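Local coordinates for protein KLLA0F20702p (Kluyveromyces lactis, PDB 5Y5A) that probably acts as the Est1 subunit of yeast telomerase, helping to recruit the enzyme to telomeres through binding to Cdc13, at residues A[234-237]-A[238-241]; A[220-223]-A[224-228]; A[188-191]-A[192-195]. All coordinates share one frame; numbering follows the deposited sequence.

Contact 1: A[234-237]-A[238-241]; sequences VGET and FLQR
Glu236 and Leu239 run side by side and point the same way in the first turn of helix 235-247. Glu236 has CG anti to its own backbone N (chi1 -164°) and then bends at chi2, which brings its carboxylate forward toward the next turn. There Glu236 OE2 lies 3.3 Å from Leu239 CD2. The Gln240 chain, also bent, crosses this carboxylate at a slant, with amide and carboxylate planes 33° apart. Gln240 NE2 gives Glu236 OE2 a weak hydrogen bond of 3.4 Å. The other oxygen, Glu236 OE1, is hydrogen-bonded to Ser268. Phe238 turns its ring edge to the start of the helix, with Phe238 CD1 3.6 Å from Val234 O. Over one face of that ring, offset toward the rim, lies Arg241 NH1, 3.1 Å above the plane. Arg241 NE is hydrogen-bonded to Gln257, and NH1 to Ser228. The backbone bonds are the i to i+4 bonds of an alpha-helix, such as Leu239 N to Gly235 O at 3.1 Å. In this Est1 DNA/RNA binding domain the turn packs against three helices. Thr237 and Arg241 meet helix 218-230, Phe238 and Leu239 meet helix 251-263, and Glu236 and Gln240 rest on helix 179-206.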
ATOM      1  N   VAL A 234      -2.538  -5.550   7.547  1.00 45.21           N
ATOM      2  CA  VAL A 234      -3.850  -4.951   7.760  1.00 43.38           C
ATOM      3  C   VAL A 234      -4.155  -3.915   6.687  1.00 44.16           C
ATOM      4  O   VAL A 234      -3.540  -2.843   6.636  1.00 40.65           O
ATOM      5  CB  VAL A 234      -3.952  -4.327   9.169  1.00 49.35           C
ATOM      6  CG1 VAL A 234      -5.185  -3.444   9.296  1.00 46.40           C
ATOM      7  CG2 VAL A 234      -3.983  -5.428  10.215  1.00 45.71           C
ATOM      8  N   GLY A 235      -5.105  -4.258   5.821  1.00 43.79           N
ATOM      9  CA  GLY A 235      -5.480  -3.408   4.710  1.00 42.03           C
ATOM     10  C   GLY A 235      -6.033  -2.060   5.125  1.00 47.08           C
ATOM     11  O   GLY A 235      -5.813  -1.061   4.432  1.00 44.52           O
ATOM     12  N   GLU A 236      -6.738  -2.025   6.257  1.00 44.68           N
ATOM     13  CA  GLU A 236      -7.461  -0.828   6.670  1.00 47.71           C
ATOM     14  C   GLU A 236      -6.546   0.386   6.811  1.00 49.66           C
ATOM     15  O   GLU A 236      -6.961   1.517   6.565  1.00 52.26           O
ATOM     16  CB  GLU A 236      -8.204  -1.078   7.983  1.00 50.43           C
ATOM     17  CG  GLU A 236      -9.278  -0.042   8.292  1.00 53.21           C
ATOM     18  CD  GLU A 236     -10.466  -0.111   7.340  1.00 55.67           C
ATOM     19  OE1 GLU A 236     -10.707  -1.187   6.745  1.00 45.17           O
ATOM     20  OE2 GLU A 236     -11.169   0.914   7.197  1.00 59.63           O
ATOM     21  N   THR A 237      -5.296   0.149   7.188  1.00 44.15           N
ATOM     22  CA  THR A 237      -4.334   1.233   7.322  1.00 42.99           C
ATOM     23  C   THR A 237      -4.068   1.923   5.988  1.00 41.33           C
ATOM     24  O   THR A 237      -3.976   3.138   5.918  1.00 41.77           O
ATOM     25  CB  THR A 237      -3.002   0.733   7.873  1.00 46.59           C
ATOM     26  OG1 THR A 237      -3.243  -0.158   8.968  1.00 47.14           O
ATOM     27  CG2 THR A 237      -2.170   1.908   8.337  1.00 45.52           C
ATOM     28  N   PHE A 238      -3.926   1.127   4.937  1.00 39.64           N
ATOM     29  CA  PHE A 238      -3.731   1.656   3.589  1.00 42.31           C
ATOM     30  C   PHE A 238      -4.985   2.384   3.125  1.00 39.52           C
ATOM     31  O   PHE A 238      -4.904   3.424   2.477  1.00 42.62           O
ATOM     32  CB  PHE A 238      -3.374   0.523   2.608  1.00 35.28           C
ATOM     33  CG  PHE A 238      -2.064  -0.147   2.910  1.00 43.20           C
ATOM     34  CD1 PHE A 238      -1.997  -1.191   3.824  1.00 46.99           C
ATOM     35  CD2 PHE A 238      -0.897   0.262   2.277  1.00 39.61           C
ATOM     36  CE1 PHE A 238      -0.786  -1.813   4.105  1.00 47.38           C
ATOM     37  CE2 PHE A 238       0.313  -0.358   2.549  1.00 43.84           C
ATOM     38  CZ  PHE A 238       0.369  -1.394   3.466  1.00 45.00           C
ATOM     39  N   LEU A 239      -6.148   1.837   3.470  1.00 40.53           N
ATOM     40  CA  LEU A 239      -7.411   2.463   3.094  1.00 40.59           C
ATOM     41  C   LEU A 239      -7.500   3.884   3.644  1.00 44.89           C
ATOM     42  O   LEU A 239      -7.847   4.826   2.927  1.00 45.02           O
ATOM     43  CB  LEU A 239      -8.606   1.643   3.591  1.00 40.58           C
ATOM     44  CG  LEU A 239      -9.935   2.245   3.123  1.00 51.89           C
ATOM     45  CD1 LEU A 239     -10.270   1.784   1.705  1.00 53.83           C
ATOM     46  CD2 LEU A 239     -11.076   1.945   4.074  1.00 52.67           C
ATOM     47  N   GLN A 240      -7.171   4.037   4.918  1.00 43.09           N
ATOM     48  CA  GLN A 240      -7.303   5.334   5.567  1.00 46.13           C
ATOM     49  C   GLN A 240      -6.278   6.317   5.015  1.00 48.80           C
ATOM     50  O   GLN A 240      -6.556   7.508   4.882  1.00 51.18           O
ATOM     51  CB  GLN A 240      -7.167   5.189   7.078  1.00 52.96           C
ATOM     52  CG  GLN A 240      -8.307   4.408   7.716  1.00 58.14           C
ATOM     53  CD  GLN A 240      -9.668   5.068   7.510  1.00 59.29           C
ATOM     54  OE1 GLN A 240      -9.790   6.298   7.506  1.00 55.52           O
ATOM     55  NE2 GLN A 240     -10.699   4.247   7.339  1.00 57.45           N
ATOM     56  N   ARG A 241      -5.102   5.808   4.662  1.00 51.27           N
ATOM     57  CA  ARG A 241      -4.094   6.632   4.007  1.00 47.22           C
ATOM     58  C   ARG A 241      -4.613   7.163   2.675  1.00 46.28           C
ATOM     59  O   ARG A 241      -4.431   8.333   2.338  1.00 45.17           O
ATOM     60  CB  ARG A 241      -2.814   5.837   3.777  1.00 46.60           C
ATOM     61  CG  ARG A 241      -1.696   6.213   4.707  1.00 56.28           C
ATOM     62  CD  ARG A 241      -0.368   5.983   4.043  1.00 52.54           C
ATOM     63  NE  ARG A 241      -0.200   4.573   3.747  1.00 57.74           N
ATOM     64  CZ  ARG A 241       0.219   3.681   4.634  1.00 64.89           C
ATOM     65  NH1 ARG A 241       0.345   2.408   4.284  1.00 66.39           N
ATOM     66  NH2 ARG A 241       0.516   4.064   5.872  1.00 60.98           N
TER

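Contact 2: A[220-223]-A[224-228]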
ATOM      1  N   PRO A 220      -1.748  12.671  10.631  1.00 63.19           N
ATOM      2  CA  PRO A 220      -2.370  11.343  10.615  1.00 60.96           C
ATOM      3  C   PRO A 220      -1.578  10.339   9.778  1.00 63.58           C
ATOM      4  O   PRO A 220      -1.562   9.153  10.110  1.00 59.85           O
ATOM      5  CB  PRO A 220      -3.754  11.603  10.006  1.00 58.52           C
ATOM      6  CG  PRO A 220      -3.649  12.932   9.327  1.00 62.46           C
ATOM      7  CD  PRO A 220      -2.657  13.712  10.124  1.00 62.75           C
ATOM      8  N   LEU A 221      -0.914  10.810   8.725  1.00 61.44           N
ATOM      9  CA  LEU A 221      -0.120   9.929   7.877  1.00 55.11           C
ATOM     10  C   LEU A 221       1.038   9.316   8.648  1.00 52.70           C
ATOM     11  O   LEU A 221       1.410   8.181   8.391  1.00 50.83           O
ATOM     12  CB  LEU A 221       0.401  10.675   6.653  1.00 54.80           C
ATOM     13  CG  LEU A 221      -0.641  10.915   5.559  1.00 52.97           C
ATOM     14  CD1 LEU A 221      -0.081  11.800   4.463  1.00 54.12           C
ATOM     15  CD2 LEU A 221      -1.107   9.601   4.983  1.00 47.48           C
ATOM     16  N   ARG A 222       1.600  10.049   9.604  1.00 57.38           N
ATOM     17  CA  ARG A 222       2.694   9.496  10.403  1.00 62.36           C
ATOM     18  C   ARG A 222       2.214   8.341  11.280  1.00 60.16           C
ATOM     19  O   ARG A 222       2.880   7.307  11.367  1.00 61.78           O
ATOM     20  CB  ARG A 222       3.346  10.564  11.277  1.00 68.86           C
ATOM     21  CG  ARG A 222       4.601  10.062  11.986  1.00 78.90           C
ATOM     22  CD  ARG A 222       5.103  11.027  13.056  1.00 89.72           C
ATOM     23  NE  ARG A 222       4.303  10.960  14.276  1.00 95.44           N
ATOM     24  CZ  ARG A 222       4.797  11.115  15.499  1.00100.72           C
ATOM     25  NH1 ARG A 222       6.094  11.342  15.666  1.00103.97           N
ATOM     26  NH2 ARG A 222       3.996  11.038  16.554  1.00101.57           N
ATOM     27  N   TYR A 223       1.063   8.516  11.926  1.00 56.31           N
ATOM     28  CA  TYR A 223       0.488   7.462  12.757  1.00 57.83           C
ATOM     29  C   TYR A 223       0.125   6.238  11.922  1.00 52.83           C
ATOM     30  O   TYR A 223       0.375   5.108  12.321  1.00 48.02           O
ATOM     31  CB  TYR A 223      -0.744   7.970  13.507  1.00 63.25           C
ATOM     32  CG  TYR A 223      -0.414   8.858  14.693  1.00 68.23           C
ATOM     33  CD1 TYR A 223       0.145   8.327  15.849  1.00 68.85           C
ATOM     34  CD2 TYR A 223      -0.663  10.221  14.653  1.00 70.56           C
ATOM     35  CE1 TYR A 223       0.450   9.128  16.932  1.00 72.85           C
ATOM     36  CE2 TYR A 223      -0.362  11.034  15.734  1.00 78.00           C
ATOM     37  CZ  TYR A 223       0.195  10.482  16.871  1.00 76.95           C
ATOM     38  OH  TYR A 223       0.495  11.287  17.949  1.00 79.13           O
ATOM     39  N   LEU A 224      -0.463   6.478  10.756  1.00 56.35           N
ATOM     40  CA  LEU A 224      -0.835   5.405   9.852  1.00 55.81           C
ATOM     41  C   LEU A 224       0.410   4.676   9.340  1.00 61.31           C
ATOM     42  O   LEU A 224       0.417   3.451   9.215  1.00 58.17           O
ATOM     43  CB  LEU A 224      -1.660   5.957   8.690  1.00 53.68           C
ATOM     44  CG  LEU A 224      -3.041   6.516   9.039  1.00 56.54           C
ATOM     45  CD1 LEU A 224      -3.716   7.106   7.806  1.00 50.46           C
ATOM     46  CD2 LEU A 224      -3.907   5.431   9.654  1.00 54.98           C
ATOM     47  N   ASP A 225       1.467   5.431   9.056  1.00 64.16           N
ATOM     48  CA  ASP A 225       2.722   4.836   8.614  1.00 58.78           C
ATOM     49  C   ASP A 225       3.256   3.875   9.665  1.00 52.74           C
ATOM     50  O   ASP A 225       3.698   2.773   9.345  1.00 53.12           O
ATOM     51  CB  ASP A 225       3.762   5.915   8.315  1.00 67.58           C
ATOM     52  CG  ASP A 225       3.564   6.550   6.955  1.00 81.88           C
ATOM     53  OD1 ASP A 225       2.451   6.430   6.396  1.00 85.41           O
ATOM     54  OD2 ASP A 225       4.522   7.169   6.446  1.00 89.37           O
ATOM     55  N   ILE A 226       3.201   4.294  10.924  1.00 49.19           N
ATOM     56  CA  ILE A 226       3.671   3.445  12.002  1.00 53.70           C
ATOM     57  C   ILE A 226       2.778   2.214  12.128  1.00 57.11           C
ATOM     58  O   ILE A 226       3.276   1.100  12.285  1.00 55.20           O
ATOM     59  CB  ILE A 226       3.727   4.205  13.326  1.00 56.43           C
ATOM     60  CG1 ILE A 226       4.653   5.414  13.183  1.00 59.48           C
ATOM     61  CG2 ILE A 226       4.234   3.298  14.428  1.00 54.69           C
ATOM     62  CD1 ILE A 226       4.658   6.330  14.393  1.00 63.93           C
ATOM     63  N   ALA A 227       1.465   2.409  12.028  1.00 53.85           N
ATOM     64  CA  ALA A 227       0.522   1.291  12.062  1.00 51.76           C
ATOM     65  C   ALA A 227       0.809   0.261  10.957  1.00 51.60           C
ATOM     66  O   ALA A 227       0.808  -0.941  11.213  1.00 49.89           O
ATOM     67  CB  ALA A 227      -0.904   1.804  11.951  1.00 49.85           C
ATOM     68  N   SER A 228       1.049   0.740   9.737  1.00 53.45           N
ATOM     69  CA  SER A 228       1.412  -0.120   8.608  1.00 53.47           C
ATOM     70  C   SER A 228       2.728  -0.841   8.837  1.00 54.00           C
ATOM     71  O   SER A 228       2.930  -1.958   8.381  1.00 56.06           O
ATOM     72  CB  SER A 228       1.525   0.692   7.318  1.00 55.64           C
ATOM     73  OG  SER A 228       0.278   1.231   6.943  1.00 72.61           O
TER
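Asp225 folds back onto the carbonyl of Leu221, one turn earlier in the alpha-helix 218-230. This helix lies in the Est1 DNA/RNA binding domain, a helical region consistent with a TPR-like fold. Asp225 CB starts 3.3 Å from Leu221 O. CG lies beside the backbone N and anti to the carbonyl carbon (chi1 -80°), which carries the carboxylate back over the preceding turn. Asp225 CG is then 3.1 Å from Leu221 O. At the end, Asp225 OD1 comes within 2.9 Å of Leu221 O, while Asp225 OD2 stays farther off, 3.8 Å from the same Leu221 O. OD1 and Leu221 O are both acceptors, so their approach is no hydrogen bond. The positive charge of Arg241 probably eases it, since Arg241 NH2 forms a salt bridge with this same OD1. Leu221 O also takes the backbone N-H of Asp225, at 2.8 Å and with an N-H...O angle of 151°. Leu224 similarly lays its branch over Pro220 O, while its backbone N bonds to that oxygen at 3.0 Å. On the side toward helix 179-206, Tyr223 packs on Ile195 and Ile226 on Leu192. Ile226 CG1 sits 3.2 Å from Arg222 O, the oxygen that accepts the hydrogen bond from Ile226 N.

Contact 3: A[188-191]-A[192-195]; sequences SQRC and LLYI
Tyr194 lies alongside Arg190, one turn earlier in helix 179-206, and both side chains point the same way. Tyr194 CE2 meets Arg190 CB at 4.0 Å and Arg190 CD at 4.1 Å, so the ring runs along the aliphatic part of the arginine. Tyr194 CG lies beside its backbone N (chi1 -65°), which lays the ring against Arg190 O, with Tyr194 CD2 3.1 Å from that oxygen. The guanidinium and ring planes stand 89° apart, nearly perpendicular. Arg190 NH1 donates to Gln189 OE1 at 2.8 Å, nearly in the guanidinium plane. Arg190 NE forms a salt bridge with Asp83 OD1, and Tyr194 OH bonds to the same oxygen. Asp83 OD1 thus bridges Arg190 NE and the tyrosine hydroxyl. A leucine in place of Tyr194 has no hydroxyl for Asp83 and no ring for Trp86, and would probably leave the Arg190 chain freer to turn. Gln189 runs side by side with Leu193, its NE2 4.1 Å from Leu193 CB. Helix 179-206 belongs to the telomerase activating protein Est1 domain and packs among its neighbours. Helix 78-105 meets Arg190 and stacks Trp86 on Tyr194. Cys191 and Ile195 pack on helix 113-144, while Leu192 turns to helix 218-230.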
ATOM      1  N   SER A 188      -2.018  -2.339  19.653  1.00 61.53           N
ATOM      2  CA  SER A 188      -1.207  -1.177  19.328  1.00 56.92           C
ATOM      3  C   SER A 188      -1.535  -0.664  17.938  1.00 60.31           C
ATOM      4  O   SER A 188      -1.718   0.536  17.736  1.00 64.60           O
ATOM      5  CB  SER A 188       0.276  -1.514  19.433  1.00 51.24           C
ATOM      6  OG  SER A 188       0.608  -1.848  20.770  1.00 56.49           O
ATOM      7  N   GLN A 189      -1.621  -1.587  16.988  1.00 57.69           N
ATOM      8  CA  GLN A 189      -1.953  -1.245  15.613  1.00 53.56           C
ATOM      9  C   GLN A 189      -3.313  -0.555  15.535  1.00 54.00           C
ATOM     10  O   GLN A 189      -3.495   0.399  14.780  1.00 60.30           O
ATOM     11  CB  GLN A 189      -1.936  -2.500  14.735  1.00 51.23           C
ATOM     12  CG  GLN A 189      -2.031  -2.220  13.244  1.00 47.37           C
ATOM     13  CD  GLN A 189      -3.457  -2.086  12.754  1.00 51.67           C
ATOM     14  OE1 GLN A 189      -4.382  -2.658  13.330  1.00 53.04           O
ATOM     15  NE2 GLN A 189      -3.642  -1.330  11.679  1.00 57.19           N
ATOM     16  N   ARG A 190      -4.272  -1.034  16.315  1.00 57.56           N
ATOM     17  CA  ARG A 190      -5.585  -0.404  16.329  1.00 60.31           C
ATOM     18  C   ARG A 190      -5.511   1.005  16.902  1.00 58.83           C
ATOM     19  O   ARG A 190      -6.148   1.924  16.381  1.00 54.86           O
ATOM     20  CB  ARG A 190      -6.578  -1.247  17.116  1.00 62.49           C
ATOM     21  CG  ARG A 190      -6.921  -2.558  16.427  1.00 66.77           C
ATOM     22  CD  ARG A 190      -7.395  -2.333  14.996  1.00 63.18           C
ATOM     23  NE  ARG A 190      -8.200  -3.459  14.543  1.00 64.70           N
ATOM     24  CZ  ARG A 190      -7.739  -4.462  13.804  1.00 64.04           C
ATOM     25  NH1 ARG A 190      -6.474  -4.468  13.401  1.00 61.03           N
ATOM     26  NH2 ARG A 190      -8.549  -5.449  13.459  1.00 61.39           N
ATOM     27  N   CYS A 191      -4.727   1.175  17.963  1.00 55.84           N
ATOM     28  CA  CYS A 191      -4.561   2.491  18.573  1.00 56.00           C
ATOM     29  C   CYS A 191      -3.983   3.469  17.565  1.00 57.96           C
ATOM     30  O   CYS A 191      -4.466   4.590  17.426  1.00 63.13           O
ATOM     31  CB  CYS A 191      -3.657   2.419  19.802  1.00 54.19           C
ATOM     32  SG  CYS A 191      -4.386   1.586  21.211  1.00 64.21           S
ATOM     33  N   LEU A 192      -2.946   3.036  16.861  1.00 53.52           N
ATOM     34  CA  LEU A 192      -2.330   3.870  15.847  1.00 53.05           C
ATOM     35  C   LEU A 192      -3.289   4.125  14.683  1.00 52.72           C
ATOM     36  O   LEU A 192      -3.316   5.222  14.129  1.00 54.48           O
ATOM     37  CB  LEU A 192      -1.037   3.226  15.352  1.00 51.45           C
ATOM     38  CG  LEU A 192       0.054   3.083  16.421  1.00 54.83           C
ATOM     39  CD1 LEU A 192       1.130   2.124  15.949  1.00 61.62           C
ATOM     40  CD2 LEU A 192       0.661   4.434  16.780  1.00 53.37           C
ATOM     41  N   LEU A 193      -4.080   3.115  14.322  1.00 51.07           N
ATOM     42  CA  LEU A 193      -5.062   3.260  13.246  1.00 50.43           C
ATOM     43  C   LEU A 193      -6.139   4.290  13.579  1.00 55.07           C
ATOM     44  O   LEU A 193      -6.476   5.136  12.749  1.00 56.50           O
ATOM     45  CB  LEU A 193      -5.730   1.917  12.929  1.00 51.68           C
ATOM     46  CG  LEU A 193      -6.837   1.954  11.860  1.00 51.06           C
ATOM     47  CD1 LEU A 193      -6.286   2.340  10.484  1.00 46.24           C
ATOM     48  CD2 LEU A 193      -7.583   0.627  11.771  1.00 48.61           C
ATOM     49  N   TYR A 194      -6.682   4.226  14.787  1.00 50.56           N
ATOM     50  CA  TYR A 194      -7.821   5.071  15.119  1.00 56.55           C
ATOM     51  C   TYR A 194      -7.393   6.467  15.567  1.00 58.45           C
ATOM     52  O   TYR A 194      -8.167   7.420  15.483  1.00 55.73           O
ATOM     53  CB  TYR A 194      -8.686   4.393  16.179  1.00 54.66           C
ATOM     54  CG  TYR A 194      -9.321   3.125  15.662  1.00 57.54           C
ATOM     55  CD1 TYR A 194      -9.952   3.102  14.421  1.00 54.22           C
ATOM     56  CD2 TYR A 194      -9.271   1.941  16.395  1.00 57.23           C
ATOM     57  CE1 TYR A 194     -10.528   1.935  13.926  1.00 54.35           C
ATOM     58  CE2 TYR A 194      -9.843   0.770  15.911  1.00 60.62           C
ATOM     59  CZ  TYR A 194     -10.470   0.773  14.678  1.00 58.16           C
ATOM     60  OH  TYR A 194     -11.043  -0.383  14.197  1.00 56.20           O
ATOM     61  N   ILE A 195      -6.160   6.595  16.035  1.00 60.52           N
ATOM     62  CA  ILE A 195      -5.591   7.919  16.228  1.00 63.09           C
ATOM     63  C   ILE A 195      -5.494   8.577  14.852  1.00 63.53           C
ATOM     64  O   ILE A 195      -5.874   9.735  14.685  1.00 59.79           O
ATOM     65  CB  ILE A 195      -4.211   7.866  16.917  1.00 59.94           C
ATOM     66  CG1 ILE A 195      -4.382   7.638  18.422  1.00 60.10           C
ATOM     67  CG2 ILE A 195      -3.439   9.148  16.680  1.00 60.34           C
ATOM     68  CD1 ILE A 195      -3.082   7.487  19.174  1.00 57.04           C
TER

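From the N terminus the order is contact 3, contact 2, contact 1. Each is one continuous run within a single helix, so none closes a long loop. They lie in series and neither nest nor cross. Helix 179-206 carries contact 3, within the telomerase activating protein Est1 region. Helices 218-230 and 235-247 follow, both in the DNA/RNA binding region. Contacts 3 and 2 meet through apolar side chains, with Ala227 CB 3.7 Å from Leu192 CB. Contacts 2 and 1 are tied by charge through Arg241. Contact 1 also reaches contact 3, where Glu236 packs on Leu193. All three helices therefore touch one another across the two regions.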